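Local coordinates for protein putative HTH-type transcriptional regulator YwnA (Bacillus subtilis subsp. subtilis, PDB 1XD7) that probably binds DNA through a winged helix-turn-helix domain and acts as a transcription regulator of the Rrf2 family, at residues I28-V33 with V38-M43; L53-R56 with G61-L64. All blocks are in the same frame, centred on the assembly; numbering follows the deposited sequence.

Interaction 1 of 2, residues I28-V33 with V38-M43; sequences IIADSV and VVVRRM. With SO4 (sulfate ion), chain B.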
# COMPACT_ATOMS: atom_id res chain seq x y z
N ILE A 28 6.23 -28.02 9.52
CA ILE A 28 6.74 -27.44 10.76
C ILE A 28 6.75 -25.93 10.67
O ILE A 28 6.39 -25.24 11.62
CB ILE A 28 8.17 -27.93 11.05
CG1 ILE A 28 8.17 -29.46 11.08
CG2 ILE A 28 8.65 -27.39 12.39
CD1 ILE A 28 9.54 -30.07 11.21
N ILE A 29 7.14 -25.43 9.50
CA ILE A 29 7.20 -23.99 9.30
C ILE A 29 5.82 -23.38 9.44
O ILE A 29 5.64 -22.39 10.13
CB ILE A 29 7.79 -23.69 7.93
CG1 ILE A 29 9.21 -24.27 7.89
CG2 ILE A 29 7.79 -22.19 7.68
CD1 ILE A 29 9.97 -24.03 6.63
N ALA A 30 4.84 -23.99 8.79
CA ALA A 30 3.48 -23.49 8.90
C ALA A 30 3.09 -23.53 10.38
O ALA A 30 2.50 -22.58 10.90
CB ALA A 30 2.54 -24.34 8.06
N ASP A 31 3.42 -24.62 11.06
CA ASP A 31 3.10 -24.74 12.48
C ASP A 31 3.77 -23.59 13.21
O ASP A 31 3.12 -22.77 13.84
CB ASP A 31 3.65 -26.03 13.07
CG ASP A 31 3.13 -27.25 12.37
OD1 ASP A 31 1.90 -27.46 12.39
OD2 ASP A 31 3.95 -28.00 11.79
N SER A 32 5.09 -23.56 13.10
CA SER A 32 5.89 -22.53 13.74
C SER A 32 5.40 -21.14 13.38
O SER A 32 5.34 -20.26 14.23
CB SER A 32 7.35 -22.67 13.33
OG SER A 32 7.78 -24.00 13.48
N VAL A 33 5.05 -20.95 12.12
CA VAL A 33 4.58 -19.65 11.68
C VAL A 33 3.11 -19.48 12.00
O VAL A 33 2.57 -18.38 11.92
CB VAL A 33 4.78 -19.46 10.17
CG1 VAL A 33 4.20 -18.15 9.73
CG2 VAL A 33 6.25 -19.51 9.84
N VAL A 38 -0.43 -24.73 2.98
CA VAL A 38 -0.54 -24.70 1.52
C VAL A 38 0.07 -23.36 1.15
O VAL A 38 0.88 -23.24 0.22
CB VAL A 38 -2.01 -24.77 1.06
CG1 VAL A 38 -2.58 -26.15 1.31
CG2 VAL A 38 -2.83 -23.74 1.80
N VAL A 39 -0.32 -22.35 1.92
CA VAL A 39 0.17 -21.00 1.77
C VAL A 39 1.69 -21.06 1.81
O VAL A 39 2.38 -20.57 0.91
CB VAL A 39 -0.30 -20.14 2.95
CG1 VAL A 39 0.30 -18.77 2.86
CG2 VAL A 39 -1.82 -20.07 2.95
N VAL A 40 2.20 -21.68 2.87
CA VAL A 40 3.62 -21.83 3.08
C VAL A 40 4.31 -22.49 1.88
O VAL A 40 5.31 -21.98 1.36
CB VAL A 40 3.89 -22.66 4.36
CG1 VAL A 40 5.37 -22.86 4.55
CG2 VAL A 40 3.30 -21.94 5.57
N ARG A 41 3.78 -23.61 1.42
CA ARG A 41 4.42 -24.27 0.30
C ARG A 41 4.37 -23.35 -0.92
O ARG A 41 5.35 -23.23 -1.65
CB ARG A 41 3.73 -25.59 -0.01
CG ARG A 41 3.45 -26.44 1.21
CD ARG A 41 2.98 -27.83 0.82
NE ARG A 41 4.12 -28.69 0.56
CZ ARG A 41 4.73 -29.41 1.50
NH1 ARG A 41 4.30 -29.38 2.75
NH2 ARG A 41 5.79 -30.14 1.18
N ARG A 42 3.22 -22.70 -1.12
CA ARG A 42 3.04 -21.77 -2.24
C ARG A 42 4.11 -20.68 -2.15
O ARG A 42 4.89 -20.46 -3.09
CB ARG A 42 1.64 -21.15 -2.19
CG ARG A 42 1.37 -20.04 -3.21
CD ARG A 42 1.62 -20.48 -4.65
NE ARG A 42 1.30 -19.42 -5.61
CZ ARG A 42 1.52 -19.52 -6.92
NH1 ARG A 42 2.07 -20.63 -7.42
NH2 ARG A 42 1.22 -18.52 -7.73
N MET A 43 4.14 -19.99 -1.02
CA MET A 43 5.13 -18.96 -0.79
C MET A 43 6.51 -19.52 -1.10
O MET A 43 7.34 -18.86 -1.73
CB MET A 43 5.07 -18.50 0.65
CG MET A 43 3.79 -17.84 0.99
SD MET A 43 3.59 -16.39 -0.02
CE MET A 43 2.73 -15.45 1.05
S SO4 B . 9.03 -30.06 2.46
O1 SO4 B . 7.89 -30.99 2.52
O2 SO4 B . 9.28 -29.51 3.80
O3 SO4 B . 10.22 -30.78 1.95
O4 SO4 B . 8.73 -28.95 1.54
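Beside Ile29 and Ala30, the two residues that meet Val40 across this contact, the carbonyl oxygen of Ile28 is gripped twice from one turn further on. Ser32 N donates to Ile28 O at 2.6 Å as part of the helix, and Ser32 OG donates to Ile28 O at 2.6 Å as well. The hydroxyl stands above the carbonyl plane, 48° out of it. A serine suits this place because its short side chain can fold back on its own helix and supply a second donor near the helix end.

The contact itself is apolar and small, burying 127 Å² in all. Val40 carries it with both branches. Its CG1 is anti to the backbone N (chi1 178°), the setting in which a valine fits most easily on a helix. Val40 CG1 meets Ile29 CG2 at 4.0 Å. On the other branch, Val40 CG2 presses on Ala30 CB at 3.5 Å, with Ala30 CA a little further off. Alanine, ending at CB, lets the backbones approach until the CA atoms of Ala30 and Val40 are 6.1 Å apart.

Helices 26-33 and 37-49 make up the predicted helix-turn-helix, the second in the usual place of the recognition helix. Helix 7-19 covers further parts of the pair, with Leu17 against Val33 and Ile14 against Met43.

Arg41, next to Val40 but on the exposed side, bends partway along its chain and brings its guanidinium edge to a sulfate ion. Arg41 NH2 donates to sulfate O1 at 2.6 Å through a bent bond (140° at the hydrogen), and O1 lies near the guanidinium plane. Ser26 OG and Gly61 N hold the same anion. The sulfate probably came from the crystallisation liquor, but such a site is consistent with a place for a DNA phosphate.

Interaction 2 of 2, residues L53-R56 with G61-L64; sequences LTSR and GASL. With SO4 (sulfate ion), chain B.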
# COMPACT_ATOMS: atom_id res chain seq x y z
N LEU A 53 15.35 -19.18 -2.83
CA LEU A 53 15.54 -20.40 -2.09
C LEU A 53 15.90 -21.50 -3.03
O LEU A 53 15.31 -21.64 -4.10
CB LEU A 53 14.27 -20.81 -1.37
CG LEU A 53 13.91 -19.98 -0.16
CD1 LEU A 53 12.57 -20.45 0.35
CD2 LEU A 53 14.98 -20.11 0.91
N THR A 54 16.89 -22.28 -2.61
CA THR A 54 17.32 -23.42 -3.37
C THR A 54 16.75 -24.58 -2.58
O THR A 54 16.49 -24.45 -1.39
CB THR A 54 18.85 -23.54 -3.42
OG1 THR A 54 19.21 -24.63 -4.28
CG2 THR A 54 19.41 -23.81 -2.03
N SER A 55 16.53 -25.70 -3.24
CA SER A 55 15.98 -26.85 -2.57
C SER A 55 16.87 -28.02 -2.93
O SER A 55 17.52 -27.99 -3.97
CB SER A 55 14.55 -27.10 -3.06
OG SER A 55 13.88 -28.01 -2.23
N ARG A 56 16.93 -29.04 -2.07
CA ARG A 56 17.77 -30.19 -2.36
C ARG A 56 17.03 -31.49 -2.05
O ARG A 56 17.37 -32.19 -1.09
CB ARG A 56 19.08 -30.11 -1.57
CG ARG A 56 20.13 -31.13 -1.99
CD ARG A 56 21.49 -30.75 -1.43
NE ARG A 56 22.48 -31.80 -1.62
CZ ARG A 56 23.73 -31.72 -1.18
NH1 ARG A 56 24.15 -30.64 -0.54
NH2 ARG A 56 24.58 -32.72 -1.40
N GLY A 61 12.04 -29.21 3.45
CA GLY A 61 12.24 -27.79 3.31
C GLY A 61 13.28 -27.44 2.26
O GLY A 61 13.55 -28.21 1.33
N ALA A 62 13.86 -26.25 2.41
CA ALA A 62 14.87 -25.76 1.48
C ALA A 62 15.80 -24.85 2.24
O ALA A 62 15.88 -24.90 3.47
CB ALA A 62 14.21 -25.00 0.35
N SER A 63 16.50 -23.99 1.51
CA SER A 63 17.41 -23.07 2.16
C SER A 63 17.75 -21.87 1.30
O SER A 63 17.54 -21.87 0.08
CB SER A 63 18.67 -23.82 2.58
OG SER A 63 19.03 -24.74 1.58
N LEU A 64 18.28 -20.83 1.94
CA LEU A 64 18.65 -19.61 1.25
C LEU A 64 19.68 -19.85 0.18
O LEU A 64 20.67 -20.54 0.40
CB LEU A 64 19.21 -18.58 2.24
CG LEU A 64 18.33 -18.28 3.45
CD1 LEU A 64 18.84 -17.02 4.17
CD2 LEU A 64 16.90 -18.09 2.99
S SO4 B . 9.03 -30.06 2.46
O1 SO4 B . 7.89 -30.99 2.52
O2 SO4 B . 9.28 -29.51 3.80
O3 SO4 B . 10.22 -30.78 1.95
O4 SO4 B . 8.73 -28.95 1.54
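Leu53 lays its side chain along the carbonyl of Ser63 and ends against Leu64. Leu53 CB lies 3.7 Å from Ser63 O, and CG is a little further from that oxygen. Leu53 CD2 comes to 3.2 Å from Ser63 O. At the tip, Leu53 CD2 meets Leu64 CD2 at 3.5 Å. The two leucines form a non-hydrogen-bonded pair whose side chains diverge at their bases, yet long branched chains can still join at the methyls; Leu15 and Ile18 of helix 7-19 pack against both.

Next along, Thr54 and Ser63 are a hydrogen-bonded antiparallel pair: Thr54 N donates to Ser63 O at 2.8 Å, and Ser63 N to Thr54 O at 2.9 Å. Their side chains share a sheet face that is partly exposed, where small hydroxyl residues are at ease, and Thr54 CG2 touches Ser63 OG at 3.7 Å.

Gly61 has a positive phi of 56° that glycine adopts readily. Its backbone N-H donates to the sulfate, Gly61 N to O2 at 2.8 Å, with a second, weak bond to O3. Two short strands joined by a loop, following helix 37-49, the presumed recognition helix, are the beta hairpin wing of a winged helix domain.

In the fold
Interaction 1 is a buried contact between two helices, whereas interaction 2 lies nearer the surface and pairs two strands, with Leu53 its one buried member. The chemistry follows: between 28-33 and 38-43 the contact is apolar, chiefly methyl on methyl, while backbone hydrogen bonds set the register of the hairpin and leucine tips tie it inward. The two contacts follow each other along the chain, their centres 14 Å apart without touching, and helix 37-49 leads into strand 53-54. Helix 7-19 packs against residues of both. A single sulfate bridges them, held by an arginine side chain in 38-43 and a backbone amide in 61-64, consistent with recognition helix and wing facing DNA together.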